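Local atomic coordinates of NADPH-flavin oxidoreductase (PDB entry 1BKJ), a protein that catalyses the NADPH-dependent reduction of FMN to FMNH2 and so supplies reduced flavin to luciferase in bioluminescence. Residues F97-L100 and T101-A105. Residues are numbered along the deposited sequence; the frame is centred on the assembly and turned at random.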
# COMPACT_ATOMS: atom_id res chain seq x y z
N PHE A 97 9.61 14.73 7.15
CA PHE A 97 8.79 15.24 6.05
C PHE A 97 7.63 14.27 5.77
O PHE A 97 7.84 13.05 5.70
CB PHE A 97 9.64 15.42 4.79
CG PHE A 97 10.61 16.54 4.88
CD1 PHE A 97 10.21 17.86 4.57
CD2 PHE A 97 11.94 16.30 5.26
CE1 PHE A 97 11.12 18.94 4.65
CE2 PHE A 97 12.87 17.36 5.35
CZ PHE A 97 12.46 18.69 5.04
N THR A 98 6.41 14.81 5.61
CA THR A 98 5.19 14.03 5.34
C THR A 98 5.35 13.08 4.14
O THR A 98 4.78 11.99 4.15
CB THR A 98 3.96 14.97 5.20
OG1 THR A 98 3.79 15.68 6.43
CG2 THR A 98 2.67 14.20 4.89
N GLU A 99 6.19 13.47 3.17
CA GLU A 99 6.50 12.65 1.99
C GLU A 99 6.99 11.26 2.39
O GLU A 99 6.58 10.25 1.81
CB GLU A 99 7.59 13.36 1.15
CG GLU A 99 8.36 12.51 0.12
CD GLU A 99 7.53 12.04 -1.07
OE1 GLU A 99 6.36 12.43 -1.22
OE2 GLU A 99 8.08 11.26 -1.88
N LEU A 100 7.82 11.23 3.43
CA LEU A 100 8.40 10.00 3.95
C LEU A 100 7.39 9.07 4.63
O LEU A 100 7.49 7.85 4.54
CB LEU A 100 9.62 10.33 4.82
CG LEU A 100 10.72 11.05 4.03
CD1 LEU A 100 11.88 11.33 4.93
CD2 LEU A 100 11.18 10.26 2.80
N THR A 101 6.37 9.67 5.25
CA THR A 101 5.28 8.93 5.89
C THR A 101 4.37 8.38 4.78
O THR A 101 3.88 7.25 4.90
CB THR A 101 4.53 9.82 6.94
OG1 THR A 101 5.39 10.05 8.06
CG2 THR A 101 3.23 9.17 7.43
N LEU A 102 4.20 9.14 3.69
CA LEU A 102 3.39 8.69 2.55
C LEU A 102 4.05 7.50 1.90
O LEU A 102 3.37 6.54 1.55
CB LEU A 102 3.21 9.76 1.48
CG LEU A 102 2.24 10.93 1.63
CD1 LEU A 102 2.02 11.52 0.24
CD2 LEU A 102 0.90 10.46 2.23
N ILE A 103 5.38 7.55 1.77
CA ILE A 103 6.17 6.45 1.19
C ILE A 103 6.05 5.23 2.10
O ILE A 103 5.81 4.14 1.61
CB ILE A 103 7.67 6.84 0.96
CG1 ILE A 103 7.79 7.67 -0.32
CG2 ILE A 103 8.60 5.59 0.84
CD1 ILE A 103 9.18 8.26 -0.54
N GLY A 104 6.17 5.45 3.41
CA GLY A 104 6.04 4.38 4.39
C GLY A 104 4.70 3.66 4.32
O GLY A 104 4.66 2.44 4.33
N ALA A 105 3.61 4.42 4.18
CA ALA A 105 2.25 3.87 4.08
C ALA A 105 1.98 3.13 2.76
O ALA A 105 1.43 2.03 2.78
CB ALA A 105 1.23 4.96 4.31
O HOH W 1 7.71 11.66 8.06
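Ile103 lays its outer methyl against the carboxylate of Glu99, one helical turn earlier, with CD1 3.5 Å from OE2. The pair sits in the first turns of helix 98-121, part of the FMN-dependent nitroreductase fold. The two side chains slant across each other. Glu99 gets there with CG anti to its backbone N (chi1 162°) and a bend at chi2 (68°) that turns OE2 toward the Ile103 methyl. OE2 has stronger partners than this methyl. It forms salt bridges with Arg133 and Arg225 of the second subunit, so a buried acid carries part of the dimer interface. The two arginines would be expected to favour its charged form. Leu100 adds a looser apolar contact, its CD2 4.4 Å from Ile103 CD1, and also packs on Leu220 of the second subunit. The side chain of Ile103 comes within about 6 Å of a bound FMN, which places this turn close to the cofactor. The backbone beneath is regular. Leu102 N donates a hydrogen bond to Thr98 O at 2.9 Å, and Ile103 N does the same to Glu99 O at 3.0 Å, the i to i+4 pattern of an alpha helix. Leu100 O accepts two hydrogen bonds, one from Gly104 N and one from the hydroxyl of Tyr83. Thr98 O also receives a weak hydrogen bond from Thr101 N. A water spans the first turn on the Thr101 side. It accepts from Thr101 OG1 at 2.8 Å and donates to Phe97 O at 2.7 Å.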